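PDB 2ERV: lipid A deacylase PagL from Pseudomonas aeruginosa, which removes the primary fatty acyl chain at the 3 position of lipid A in the bacterial outer membrane by hydrolysing its ester bond. Local coordinates for residues 13-18 against 47-52; 65-70 against 78-83; 85-90 against 99-104; 106-111 against 122-127. All blocks are in the same frame, centred on the assembly; numbering follows the deposited sequence.

Interaction 1. Residues 13-18 against 47-52; sequences SGMTYR and YWEGGD
The carbonyl oxygen of Met15 is gripped twice: Glu49 N donates to Met15 O at 3.0 Å, and a water does so as well at 3.1 Å. The same water donates to Glu49 O, bridging the two strands where their regular ladder runs out. A normal pair would here return a bond from Met15 N to the backbone of residue 49. Instead the glutamate side chain supplies the acceptor, and Met15 N reaches Glu49 OE1 at 2.8 Å on its anti lone pair, nearly straight at 165°. Glu49 can do this because CG lies anti to its own N (chi1 -176°) and the rest of the chain is extended, carrying the carboxylate across to the other strand. Two residues further along, Tyr17 and Tyr47 form an antiparallel hydrogen-bonded pair, Tyr47 N to Tyr17 O being the shorter arm at 2.7 Å. Their rings lie side by side and meet by their CD2 edges, 3.9 Å between Tyr17 CD2 and Tyr47 CD2. On the other face of the sheet, Thr16 CG2 sits 3.4 Å from Trp48 CE3, while Thr16 OG1 is hydrogen-bonded to Ser141 OG and Trp48 NE1 to Ser59 OG. The contact is the end of two neighbouring strands in an outer-membrane beta barrel, where a side chain and a water take over from the backbone ladder, with buried Trp48 facing inward and the two tyrosines outward.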
loop_
_atom_site.group_PDB
_atom_site.type_symbol
_atom_site.label_atom_id
_atom_site.label_comp_id
_atom_site.label_asym_id
_atom_site.label_seq_id
_atom_site.Cartn_x
_atom_site.Cartn_y
_atom_site.Cartn_z
ATOM N N SER A 13 -0.685 -16.799 2.309
ATOM C CA SER A 13 -1.705 -17.096 1.285
ATOM C C SER A 13 -3.152 -16.782 1.721
ATOM O O SER A 13 -4.098 -17.367 1.183
ATOM C CB SER A 13 -1.579 -18.558 0.794
ATOM O OG SER A 13 -0.348 -18.795 0.116
ATOM N N GLY A 14 -3.337 -15.875 2.681
ATOM C CA GLY A 14 -4.676 -15.365 2.983
ATOM C C GLY A 14 -4.966 -14.154 2.089
ATOM O O GLY A 14 -4.048 -13.454 1.679
ATOM N N MET A 15 -6.234 -13.880 1.807
ATOM C CA MET A 15 -6.628 -12.760 0.881
ATOM C C MET A 15 -6.604 -11.439 1.642
ATOM O O MET A 15 -6.825 -11.445 2.834
ATOM C CB MET A 15 -8.065 -12.972 0.401
ATOM C CG MET A 15 -8.286 -14.207 -0.507
ATOM S SD MET A 15 -7.123 -14.211 -1.903
ATOM C CE MET A 15 -7.525 -12.697 -2.790
ATOM N N THR A 16 -6.325 -10.337 0.956
ATOM C CA THR A 16 -6.454 -9.022 1.511
ATOM C C THR A 16 -7.202 -8.241 0.479
ATOM O O THR A 16 -7.115 -8.532 -0.746
ATOM C CB THR A 16 -5.083 -8.321 1.686
ATOM O OG1 THR A 16 -4.431 -8.242 0.403
ATOM C CG2 THR A 16 -4.119 -9.151 2.555
ATOM N N TYR A 17 -7.953 -7.255 0.937
ATOM C CA TYR A 17 -8.743 -6.451 0.005
ATOM C C TYR A 17 -8.580 -5.055 0.512
ATOM O O TYR A 17 -8.790 -4.845 1.700
ATOM C CB TYR A 17 -10.241 -6.848 0.101
ATOM C CG TYR A 17 -10.505 -8.288 -0.243
ATOM C CD1 TYR A 17 -10.647 -8.700 -1.576
ATOM C CD2 TYR A 17 -10.590 -9.249 0.759
ATOM C CE1 TYR A 17 -10.878 -10.049 -1.890
ATOM C CE2 TYR A 17 -10.824 -10.582 0.466
ATOM C CZ TYR A 17 -10.966 -10.968 -0.846
ATOM O OH TYR A 17 -11.172 -12.296 -1.108
ATOM N N ARG A 18 -8.253 -4.092 -0.356
ATOM C CA ARG A 18 -7.936 -2.748 0.115
ATOM C C ARG A 18 -8.662 -1.694 -0.676
ATOM O O ARG A 18 -8.667 -1.722 -1.906
ATOM C CB ARG A 18 -6.419 -2.481 0.034
ATOM C CG ARG A 18 -6.020 -1.069 0.512
ATOM C CD ARG A 18 -4.570 -0.812 0.216
ATOM N NE ARG A 18 -4.157 0.574 0.463
ATOM C CZ ARG A 18 -3.286 0.949 1.384
ATOM N NH1 ARG A 18 -2.737 0.049 2.187
ATOM N NH2 ARG A 18 -2.951 2.246 1.494
ATOM N N TYR A 47 -9.106 -5.056 4.399
ATOM C CA TYR A 47 -9.644 -6.215 5.102
ATOM C C TYR A 47 -8.689 -7.390 4.875
ATOM O O TYR A 47 -8.220 -7.606 3.755
ATOM C CB TYR A 47 -11.052 -6.582 4.562
ATOM C CG TYR A 47 -11.608 -7.844 5.165
ATOM C CD1 TYR A 47 -12.190 -7.814 6.419
ATOM C CD2 TYR A 47 -11.562 -9.052 4.492
ATOM C CE1 TYR A 47 -12.692 -8.960 7.001
ATOM C CE2 TYR A 47 -12.090 -10.233 5.095
ATOM C CZ TYR A 47 -12.641 -10.139 6.331
ATOM O OH TYR A 47 -13.184 -11.235 6.961
ATOM N N TRP A 48 -8.438 -8.137 5.944
ATOM C CA TRP A 48 -7.501 -9.242 5.959
ATOM C C TRP A 48 -8.297 -10.466 6.313
ATOM O O TRP A 48 -8.789 -10.530 7.449
ATOM C CB TRP A 48 -6.481 -9.047 7.107
ATOM C CG TRP A 48 -5.633 -7.755 6.962
ATOM C CD1 TRP A 48 -6.022 -6.467 7.300
ATOM C CD2 TRP A 48 -4.336 -7.629 6.369
ATOM N NE1 TRP A 48 -5.027 -5.564 6.982
ATOM C CE2 TRP A 48 -3.981 -6.255 6.403
ATOM C CE3 TRP A 48 -3.411 -8.546 5.813
ATOM C CZ2 TRP A 48 -2.747 -5.784 5.908
ATOM C CZ3 TRP A 48 -2.213 -8.082 5.349
ATOM C CH2 TRP A 48 -1.878 -6.716 5.381
ATOM N N GLU A 49 -8.346 -11.435 5.413
ATOM C CA GLU A 49 -8.970 -12.724 5.644
ATOM C C GLU A 49 -8.385 -13.366 6.901
ATOM O O GLU A 49 -7.173 -13.233 7.182
ATOM C CB GLU A 49 -8.748 -13.646 4.447
ATOM C CG GLU A 49 -9.438 -15.003 4.550
ATOM C CD GLU A 49 -9.023 -16.014 3.492
ATOM O OE1 GLU A 49 -8.147 -15.746 2.636
ATOM O OE2 GLU A 49 -9.612 -17.124 3.513
ATOM N N GLY A 50 -9.238 -14.054 7.663
ATOM C CA GLY A 50 -8.794 -14.676 8.916
ATOM C C GLY A 50 -7.844 -15.810 8.623
ATOM O O GLY A 50 -7.707 -16.236 7.489
ATOM N N GLY A 51 -7.182 -16.320 9.657
ATOM C CA GLY A 51 -6.285 -17.445 9.498
ATOM C C GLY A 51 -6.251 -18.127 10.854
ATOM O O GLY A 51 -7.215 -18.053 11.596
ATOM N N ASP A 52 -5.132 -18.714 11.245
ATOM C CA ASP A 52 -5.200 -19.408 12.516
ATOM C C ASP A 52 -5.007 -18.547 13.766
ATOM O O ASP A 52 -5.257 -19.024 14.889
ATOM C CB ASP A 52 -4.387 -20.692 12.483
ATOM C CG ASP A 52 -2.937 -20.453 12.347
ATOM O OD1 ASP A 52 -2.447 -19.417 12.880
ATOM O OD2 ASP A 52 -2.182 -21.265 11.746
HETATM O O HOH W 1 -5.207 -12.317 5.343
#

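Interaction 2. Residues 65-70 against 78-83; sequences VFVYEF and FIEAGI
Val67 and Phe78 lie slantwise to each other on the inner face of this hairpin, where Val67 CG1 comes within 3.9 Å of Phe78 CB. The phenylalanine holds its CG between its backbone N and carbonyl carbon (chi1 67°), which takes the end of the ring off from the partner strand, and its touching is therefore done by the CB. The other branch of Val67, CG2, is turned to Glu80 CB at the same distance. Glu80 in turn is flanked by Val65, whose CG1 lies 3.8 Å from the carboxylate carbon CD of Glu80, so that a methyl group lies along the side chain up to its carboxylate.

The opposite face is aromatic and aliphatic. Tyr68 CB approaches Ile79 CG1 at 4.0 Å, and Phe70 brings its CE2 to the same Ile79 CG1 at an oblique angle. Within its own strand Phe70 offers a ring face to Tyr68, whose CD2 stands 3.7 Å above the plane, over the ring centre. Between the two faces, the hydrogen-bonded pairs Phe66 with Ala81 and Tyr68 with Ile79 hold the backbones, Tyr68 N to Ile79 O being 2.8 Å.

Detergent touches Phe70 and Ile79 on this outer face, consistent with a hydrophobic belt in the membrane. Inside, Glu69 OE1 forms a salt bridge with Arg36 and Glu80 OE1 a hydrogen bond with Tyr40 OH, so the chemistry is split: the outer face is made for an apolar surround, whereas buried carboxylates on the inner one are met by polar partners from a neighbouring strand.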
loop_
_atom_site.group_PDB
_atom_site.type_symbol
_atom_site.label_atom_id
_atom_site.label_comp_id
_atom_site.label_asym_id
_atom_site.label_seq_id
_atom_site.Cartn_x
_atom_site.Cartn_y
_atom_site.Cartn_z
ATOM N N VAL A 65 3.788 8.620 -0.009
ATOM C CA VAL A 65 4.334 7.653 -0.965
ATOM C C VAL A 65 5.093 8.426 -2.056
ATOM O O VAL A 65 4.492 9.234 -2.766
ATOM C CB VAL A 65 3.202 6.811 -1.640
ATOM C CG1 VAL A 65 3.778 5.778 -2.609
ATOM C CG2 VAL A 65 2.301 6.104 -0.556
ATOM N N PHE A 66 6.381 8.155 -2.201
ATOM C CA PHE A 66 7.212 8.770 -3.256
ATOM C C PHE A 66 7.043 7.977 -4.530
ATOM O O PHE A 66 6.922 6.765 -4.490
ATOM C CB PHE A 66 8.693 8.756 -2.841
ATOM C CG PHE A 66 9.004 9.786 -1.765
ATOM C CD1 PHE A 66 9.333 11.101 -2.119
ATOM C CD2 PHE A 66 8.892 9.452 -0.421
ATOM C CE1 PHE A 66 9.576 12.061 -1.142
ATOM C CE2 PHE A 66 9.150 10.407 0.576
ATOM C CZ PHE A 66 9.490 11.705 0.201
ATOM N N VAL A 67 7.090 8.673 -5.661
ATOM C CA VAL A 67 6.874 8.015 -6.942
ATOM C C VAL A 67 7.926 8.489 -7.859
ATOM O O VAL A 67 8.109 9.707 -7.994
ATOM C CB VAL A 67 5.465 8.410 -7.519
ATOM C CG1 VAL A 67 5.252 7.899 -8.959
ATOM C CG2 VAL A 67 4.353 7.857 -6.608
ATOM N N TYR A 68 8.595 7.577 -8.547
ATOM C CA TYR A 68 9.341 8.042 -9.705
ATOM C C TYR A 68 8.532 7.691 -10.959
ATOM O O TYR A 68 8.279 6.522 -11.227
ATOM C CB TYR A 68 10.764 7.452 -9.779
ATOM C CG TYR A 68 11.565 8.179 -10.829
ATOM C CD1 TYR A 68 12.293 9.350 -10.510
ATOM C CD2 TYR A 68 11.531 7.760 -12.147
ATOM C CE1 TYR A 68 13.036 10.045 -11.519
ATOM C CE2 TYR A 68 12.191 8.457 -13.126
ATOM C CZ TYR A 68 12.951 9.596 -12.796
ATOM O OH TYR A 68 13.610 10.240 -13.797
ATOM N N GLU A 69 8.179 8.702 -11.754
ATOM C CA GLU A 69 7.306 8.502 -12.888
ATOM C C GLU A 69 8.161 8.751 -14.097
ATOM O O GLU A 69 8.692 9.836 -14.254
ATOM C CB GLU A 69 6.151 9.492 -12.868
ATOM C CG GLU A 69 5.256 9.386 -14.101
ATOM C CD GLU A 69 4.330 10.583 -14.219
ATOM O OE1 GLU A 69 4.798 11.707 -14.590
ATOM O OE2 GLU A 69 3.128 10.397 -13.932
ATOM N N PHE A 70 8.320 7.732 -14.931
ATOM C CA PHE A 70 9.096 7.855 -16.141
ATOM C C PHE A 70 8.299 8.571 -17.252
ATOM O O PHE A 70 7.086 8.451 -17.317
ATOM C CB PHE A 70 9.474 6.436 -16.615
ATOM C CG PHE A 70 10.418 5.725 -15.694
ATOM C CD1 PHE A 70 11.803 5.852 -15.882
ATOM C CD2 PHE A 70 9.938 4.941 -14.621
ATOM C CE1 PHE A 70 12.709 5.192 -15.024
ATOM C CE2 PHE A 70 10.828 4.282 -13.726
ATOM C CZ PHE A 70 12.231 4.413 -13.931
ATOM N N PHE A 78 5.832 3.700 -13.667
ATOM C CA PHE A 78 6.254 4.351 -12.424
ATOM C C PHE A 78 6.696 3.307 -11.427
ATOM O O PHE A 78 6.256 2.156 -11.505
ATOM C CB PHE A 78 5.135 5.238 -11.823
ATOM C CG PHE A 78 3.921 4.460 -11.313
ATOM C CD1 PHE A 78 2.795 4.319 -12.123
ATOM C CD2 PHE A 78 3.891 3.913 -10.017
ATOM C CE1 PHE A 78 1.667 3.623 -11.670
ATOM C CE2 PHE A 78 2.761 3.192 -9.560
ATOM C CZ PHE A 78 1.649 3.058 -10.382
ATOM N N ILE A 79 7.564 3.709 -10.510
ATOM C CA ILE A 79 7.835 2.890 -9.325
ATOM C C ILE A 79 7.525 3.731 -8.082
ATOM O O ILE A 79 7.580 4.978 -8.111
ATOM C CB ILE A 79 9.286 2.372 -9.371
ATOM C CG1 ILE A 79 10.248 3.518 -9.691
ATOM C CG2 ILE A 79 9.418 1.395 -10.531
ATOM C CD1 ILE A 79 11.734 3.121 -9.591
ATOM N N GLU A 80 7.139 3.086 -6.986
ATOM C CA GLU A 80 6.837 3.862 -5.809
ATOM C C GLU A 80 7.354 3.182 -4.529
ATOM O O GLU A 80 7.594 1.967 -4.505
ATOM C CB GLU A 80 5.327 4.151 -5.740
ATOM C CG GLU A 80 4.489 2.919 -5.453
ATOM C CD GLU A 80 2.987 3.179 -5.307
ATOM O OE1 GLU A 80 2.414 4.162 -5.886
ATOM O OE2 GLU A 80 2.362 2.359 -4.607
ATOM N N ALA A 81 7.511 3.972 -3.475
ATOM C CA ALA A 81 7.976 3.481 -2.145
ATOM C C ALA A 81 7.495 4.425 -1.092
ATOM O O ALA A 81 7.545 5.640 -1.275
ATOM C CB ALA A 81 9.541 3.450 -2.084
ATOM N N GLY A 82 7.061 3.907 0.056
ATOM C CA GLY A 82 6.649 4.843 1.044
ATOM C C GLY A 82 6.733 4.161 2.374
ATOM O O GLY A 82 6.916 2.950 2.442
ATOM N N ILE A 83 6.646 4.979 3.407
ATOM C CA ILE A 83 6.590 4.525 4.772
ATOM C C ILE A 83 5.465 5.233 5.433
ATOM O O ILE A 83 5.405 6.478 5.418
ATOM C CB ILE A 83 7.917 4.854 5.492
ATOM C CG1 ILE A 83 8.341 6.320 5.224
ATOM C CG2 ILE A 83 9.023 3.952 4.968
#

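Interaction 3. Residues 85-90 against 99-104; sequences VAAFSG and GSSLNF
Backbone bonds between Ala86 and Asn103 make the regular part of this contact: Ala86 N donates to Asn103 O at 2.8 Å and Asn103 N answers to Ala86 O. Toward the loop the pattern bends. Phe88 N still reaches Ser101 O at 2.9 Å, but from above the carbonyl plane, about 40° out of it.

Side-chain hydrogen bonds take over from there. Ser101 OG, set anti to its own N (chi1 161°), donates to Phe88 O at 2.6 Å, in the carbonyl plane and on a lone pair, standing in for the backbone bond that an ideal pair would give. Within its own segment, Asn103 ND2 gives one bond to Ser100 O at 2.9 Å and a weak one to Ser101 O, which together limit the rotation of the amide; Ser100 OG closes a further bond to Leu102 O. Gly90 O, buried here, finds no partner in the model.

Van der Waals contacts lie on both faces. Phe88 and Asn103 cross at nearly a right angle, ring and amide planes 87° apart, with Phe88 CD2 3.8 Å from Asn103 ND2. Ser101 O lies at the edge of the same ring. On the outer face Ala87 CB meets Leu102 CD2 at 4.0 Å.

Asn103 also packs on Asn129, a residue critical for activity, whose ND2 is hydrogen-bonded to Ser100 OG. Strand 75-88 is flanked on its other side by strand 57-70, and strand 102-114 by strand 119-128, while the Phe88 ring is met inside the barrel by Trp48 and, edge-to-face, by Tyr127.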
loop_
_atom_site.group_PDB
_atom_site.type_symbol
_atom_site.label_atom_id
_atom_site.label_comp_id
_atom_site.label_asym_id
_atom_site.label_seq_id
_atom_site.Cartn_x
_atom_site.Cartn_y
_atom_site.Cartn_z
ATOM N N VAL A 85 1.973 4.665 8.630
ATOM C CA VAL A 85 1.512 4.136 9.906
ATOM C C VAL A 85 0.173 3.462 9.666
ATOM O O VAL A 85 -0.550 3.887 8.784
ATOM C CB VAL A 85 1.400 5.271 10.960
ATOM C CG1 VAL A 85 2.801 5.963 11.161
ATOM C CG2 VAL A 85 0.350 6.307 10.541
ATOM N N ALA A 86 -0.130 2.441 10.457
ATOM C CA ALA A 86 -1.349 1.633 10.326
ATOM C C ALA A 86 -1.862 1.258 11.712
ATOM O O ALA A 86 -1.064 1.006 12.620
ATOM C CB ALA A 86 -1.056 0.344 9.523
ATOM N N ALA A 87 -3.191 1.175 11.849
ATOM C CA ALA A 87 -3.837 0.705 13.062
ATOM C C ALA A 87 -4.729 -0.462 12.663
ATOM O O ALA A 87 -5.576 -0.295 11.777
ATOM C CB ALA A 87 -4.703 1.849 13.692
ATOM N N PHE A 88 -4.520 -1.618 13.302
ATOM C CA PHE A 88 -5.317 -2.791 13.048
ATOM C C PHE A 88 -6.428 -2.912 14.098
ATOM O O PHE A 88 -6.300 -2.391 15.238
ATOM C CB PHE A 88 -4.451 -4.071 13.043
ATOM C CG PHE A 88 -3.572 -4.220 11.798
ATOM C CD1 PHE A 88 -3.866 -5.191 10.836
ATOM C CD2 PHE A 88 -2.435 -3.434 11.625
ATOM C CE1 PHE A 88 -3.020 -5.356 9.660
ATOM C CE2 PHE A 88 -1.605 -3.552 10.453
ATOM C CZ PHE A 88 -1.895 -4.539 9.491
ATOM N N SER A 89 -7.491 -3.606 13.710
ATOM C CA SER A 89 -8.641 -3.815 14.594
ATOM C C SER A 89 -8.366 -4.857 15.674
ATOM O O SER A 89 -9.169 -4.994 16.608
ATOM C CB SER A 89 -9.892 -4.154 13.765
ATOM O OG SER A 89 -9.771 -5.454 13.227
ATOM N N GLY A 90 -7.244 -5.581 15.583
ATOM C CA GLY A 90 -6.806 -6.491 16.682
ATOM C C GLY A 90 -5.315 -6.740 16.544
ATOM O O GLY A 90 -4.687 -6.232 15.604
ATOM N N GLY A 99 1.427 -8.451 17.899
ATOM C CA GLY A 99 1.836 -7.881 19.193
ATOM C C GLY A 99 1.100 -6.603 19.527
ATOM O O GLY A 99 0.546 -6.455 20.624
ATOM N N SER A 100 1.090 -5.683 18.574
ATOM C CA SER A 100 0.413 -4.406 18.718
ATOM C C SER A 100 -0.595 -4.184 17.577
ATOM O O SER A 100 -0.415 -4.708 16.475
ATOM C CB SER A 100 1.433 -3.273 18.728
ATOM O OG SER A 100 2.159 -3.185 17.515
ATOM N N SER A 101 -1.634 -3.405 17.869
ATOM C CA SER A 101 -2.600 -2.879 16.908
ATOM C C SER A 101 -1.911 -1.853 16.016
ATOM O O SER A 101 -2.096 -1.855 14.793
ATOM C CB SER A 101 -3.761 -2.164 17.639
ATOM O OG SER A 101 -4.430 -1.281 16.694
ATOM N N LEU A 102 -1.104 -0.982 16.620
ATOM C CA LEU A 102 -0.372 0.038 15.880
ATOM C C LEU A 102 0.923 -0.509 15.269
ATOM O O LEU A 102 1.710 -1.213 15.954
ATOM C CB LEU A 102 -0.018 1.229 16.765
ATOM C CG LEU A 102 -1.095 1.901 17.619
ATOM C CD1 LEU A 102 -0.424 3.065 18.378
ATOM C CD2 LEU A 102 -2.207 2.403 16.735
ATOM N N ASN A 103 1.146 -0.166 13.989
ATOM C CA ASN A 103 2.245 -0.745 13.227
ATOM C C ASN A 103 2.704 0.240 12.180
ATOM O O ASN A 103 1.928 1.118 11.778
ATOM C CB ASN A 103 1.814 -2.058 12.536
ATOM C CG ASN A 103 1.747 -3.243 13.487
ATOM O OD1 ASN A 103 2.775 -3.847 13.789
ATOM N ND2 ASN A 103 0.550 -3.576 13.970
ATOM N N PHE A 104 3.944 0.075 11.702
ATOM C CA PHE A 104 4.422 0.859 10.568
ATOM C C PHE A 104 3.934 0.148 9.306
ATOM O O PHE A 104 3.608 -1.028 9.345
ATOM C CB PHE A 104 5.950 0.927 10.549
ATOM C CG PHE A 104 6.564 1.574 11.786
ATOM C CD1 PHE A 104 6.782 2.947 11.824
ATOM C CD2 PHE A 104 6.953 0.802 12.874
ATOM C CE1 PHE A 104 7.345 3.553 12.961
ATOM C CE2 PHE A 104 7.541 1.406 14.019
ATOM C CZ PHE A 104 7.721 2.796 14.046
#

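Interaction 4. Residues 106-111 against 122-127; sequences DRIGAG and VRAIHY. With CA (calcium ion), chain C; CXE (pentaethylene glycol monodecyl ether), chain E.
Segments 106-111 and 122-127 run antiparallel (172°), their axes 4.7 Å apart at closest, joined by six backbone hydrogen bonds, among them His126 N to Asp106 O at 2.7 Å.

On the outer face Asp106 and His126 point the same way, carboxylate and imidazole planes nearly coplanar. The imidazole edge faces the acid, with His126 CD2 4.1 Å from Asp106 OD2, and that oxygen binds the calcium ion at 2.5 Å. His126 CG anti to the backbone N (chi1 162°) directs the ring toward its other partners: ND1 is hydrogen-bonded to Glu140 OE2 and NE2 to Ser128 OG, the catalytic triad. Ile108 CG1 leans on Ala124 CB, and detergent lies against this surface, Val122 CB being 3.8 Å from its C19.

On the inner face Arg107 and Arg123 lie alongside each other, guanidinium planes 78° apart, with Arg107 NH2 3.6 Å from Arg123 NH1. Arg107 CB packs on Ile125 CG1 at 3.8 Å.

A salt bridge from Arg107 to Asp42 and a weak, long ion pair to Glu80 probably offset part of the charge gathered by Arg107, Arg123 and Arg18. One face thus holds an interior charge network, the other the catalytic His126 beside calcium-bound Asp106.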
loop_
_atom_site.group_PDB
_atom_site.type_symbol
_atom_site.label_atom_id
_atom_site.label_comp_id
_atom_site.label_asym_id
_atom_site.label_seq_id
_atom_site.Cartn_x
_atom_site.Cartn_y
_atom_site.Cartn_z
ATOM N N ASP A 106 5.422 -0.331 5.476
ATOM C CA ASP A 106 6.497 -0.121 4.480
ATOM C C ASP A 106 6.044 -0.698 3.161
ATOM O O ASP A 106 5.592 -1.852 3.128
ATOM C CB ASP A 106 7.763 -0.889 4.890
ATOM C CG ASP A 106 8.394 -0.354 6.165
ATOM O OD1 ASP A 106 8.536 0.878 6.339
ATOM O OD2 ASP A 106 8.702 -1.100 7.108
ATOM N N ARG A 107 6.139 0.080 2.079
ATOM C CA ARG A 107 5.586 -0.386 0.819
ATOM C C ARG A 107 6.485 -0.056 -0.364
ATOM O O ARG A 107 7.207 0.960 -0.347
ATOM C CB ARG A 107 4.211 0.258 0.579
ATOM C CG ARG A 107 4.197 1.738 0.921
ATOM C CD ARG A 107 2.809 2.300 1.081
ATOM N NE ARG A 107 2.130 2.327 -0.206
ATOM C CZ ARG A 107 0.885 2.761 -0.359
ATOM N NH1 ARG A 107 0.179 3.141 0.687
ATOM N NH2 ARG A 107 0.361 2.800 -1.548
ATOM N N ILE A 108 6.440 -0.921 -1.368
ATOM C CA ILE A 108 6.982 -0.627 -2.716
ATOM C C ILE A 108 5.965 -1.029 -3.753
ATOM O O ILE A 108 5.037 -1.772 -3.456
ATOM C CB ILE A 108 8.291 -1.373 -2.997
ATOM C CG1 ILE A 108 8.114 -2.872 -2.769
ATOM C CG2 ILE A 108 9.382 -0.861 -2.107
ATOM C CD1 ILE A 108 9.144 -3.725 -3.488
ATOM N N GLY A 109 6.126 -0.561 -4.979
ATOM C CA GLY A 109 5.119 -0.788 -5.985
ATOM C C GLY A 109 5.674 -0.353 -7.344
ATOM O O GLY A 109 6.675 0.385 -7.417
ATOM N N ALA A 110 4.989 -0.783 -8.397
ATOM C CA ALA A 110 5.321 -0.394 -9.759
ATOM C C ALA A 110 4.037 -0.500 -10.587
ATOM O O ALA A 110 3.137 -1.325 -10.281
ATOM C CB ALA A 110 6.421 -1.347 -10.312
ATOM N N GLY A 111 3.894 0.348 -11.594
ATOM C CA GLY A 111 2.808 0.142 -12.519
ATOM C C GLY A 111 2.797 1.082 -13.682
ATOM O O GLY A 111 3.830 1.601 -14.095
ATOM N N VAL A 122 1.209 -3.188 -9.278
ATOM C CA VAL A 122 1.377 -4.123 -8.202
ATOM C C VAL A 122 2.012 -3.414 -7.000
ATOM O O VAL A 122 2.726 -2.402 -7.127
ATOM C CB VAL A 122 2.228 -5.366 -8.633
ATOM C CG1 VAL A 122 1.397 -6.249 -9.617
ATOM C CG2 VAL A 122 3.554 -4.923 -9.262
ATOM N N ARG A 123 1.716 -3.946 -5.823
ATOM C CA ARG A 123 2.216 -3.342 -4.585
ATOM C C ARG A 123 2.676 -4.486 -3.677
ATOM O O ARG A 123 2.042 -5.541 -3.644
ATOM C CB ARG A 123 1.037 -2.670 -3.928
ATOM C CG ARG A 123 1.362 -1.437 -3.206
ATOM C CD ARG A 123 0.341 -0.366 -3.485
ATOM N NE ARG A 123 -1.011 -0.825 -3.204
ATOM C CZ ARG A 123 -2.086 -0.078 -3.350
ATOM N NH1 ARG A 123 -1.922 1.148 -3.758
ATOM N NH2 ARG A 123 -3.315 -0.554 -3.078
ATOM N N ALA A 124 3.753 -4.285 -2.941
ATOM C CA ALA A 124 4.079 -5.202 -1.836
ATOM C C ALA A 124 4.140 -4.320 -0.580
ATOM O O ALA A 124 4.834 -3.300 -0.606
ATOM C CB ALA A 124 5.428 -5.856 -2.109
ATOM N N ILE A 125 3.386 -4.667 0.468
ATOM C CA ILE A 125 3.335 -3.855 1.675
ATOM C C ILE A 125 3.611 -4.747 2.858
ATOM O O ILE A 125 3.107 -5.868 2.918
ATOM C CB ILE A 125 1.955 -3.165 1.867
ATOM C CG1 ILE A 125 1.555 -2.418 0.577
ATOM C CG2 ILE A 125 2.026 -2.233 3.069
ATOM C CD1 ILE A 125 0.139 -1.853 0.597
ATOM N N HIS A 126 4.445 -4.256 3.771
ATOM C CA HIS A 126 4.734 -4.980 5.015
ATOM C C HIS A 126 4.394 -4.169 6.258
ATOM O O HIS A 126 4.635 -2.957 6.312
ATOM C CB HIS A 126 6.227 -5.372 5.022
ATOM C CG HIS A 126 6.760 -5.728 6.379
ATOM N ND1 HIS A 126 6.554 -6.964 6.961
ATOM C CD2 HIS A 126 7.522 -5.021 7.253
ATOM C CE1 HIS A 126 7.158 -6.996 8.144
ATOM N NE2 HIS A 126 7.731 -5.822 8.351
ATOM N N TYR A 127 3.851 -4.837 7.263
ATOM C CA TYR A 127 3.452 -4.145 8.471
ATOM C C TYR A 127 4.137 -4.808 9.660
ATOM O O TYR A 127 4.066 -6.029 9.804
ATOM C CB TYR A 127 1.926 -4.280 8.677
ATOM C CG TYR A 127 1.085 -3.637 7.594
ATOM C CD1 TYR A 127 0.632 -2.320 7.735
ATOM C CD2 TYR A 127 0.734 -4.353 6.443
ATOM C CE1 TYR A 127 -0.161 -1.717 6.736
ATOM C CE2 TYR A 127 -0.079 -3.764 5.448
ATOM C CZ TYR A 127 -0.507 -2.447 5.608
ATOM O OH TYR A 127 -1.299 -1.841 4.638
HETATM CA CA CA C . 10.841 -0.168 7.866
HETATM C C10 CXE E . -5.058 -14.652 -5.424
HETATM O O11 CXE E . -4.810 -13.291 -5.066
HETATM C C12 CXE E . -3.473 -12.924 -5.389
HETATM C C13 CXE E . -3.475 -11.785 -6.405
HETATM O O14 CXE E . -2.377 -10.935 -6.086
HETATM C C15 CXE E . -1.494 -10.696 -7.172
HETATM C C16 CXE E . -0.084 -10.599 -6.630
HETATM O O17 CXE E . 0.543 -9.501 -7.261
HETATM C C18 CXE E . 1.956 -9.653 -7.342
HETATM C C19 CXE E . 2.656 -8.517 -6.611
HETATM O O20 CXE E . 3.745 -9.073 -5.874
HETATM C C21 CXE E . 5.035 -8.568 -6.243
HETATM C C22 CXE E . 5.044 -7.065 -6.036
HETATM O O23 CXE E . 6.370 -6.549 -6.123
HETATM C C24 CXE E . 6.339 -5.127 -6.185
HETATM C C25 CXE E . 7.269 -4.749 -7.314
HETATM O O26 CXE E . 7.835 -3.491 -7.015
#

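The four contacts follow one another along the chain, interaction 1 through interaction 4, and all join strands of one curled antiparallel sheet, the barrel wall. Interactions 2 and 3 share strand 75-88 yet sit about 24 Å apart between centres, on opposite sides of the chain's centre; interactions 3 and 4 share strand 102-114. The pair 2 and 4 is close, about 10 Å between centres, joined by two probable backbone hydrogen bonds, Glu80 N to Gly109 O and Phe78 N to Gly111 O. Interactions 1, 3 and 4 converge inside the barrel, where Trp48, Phe88 and Tyr127 meet. Residues from three parts of the wall thus pack together, Tyr127 directly following the catalytic His126.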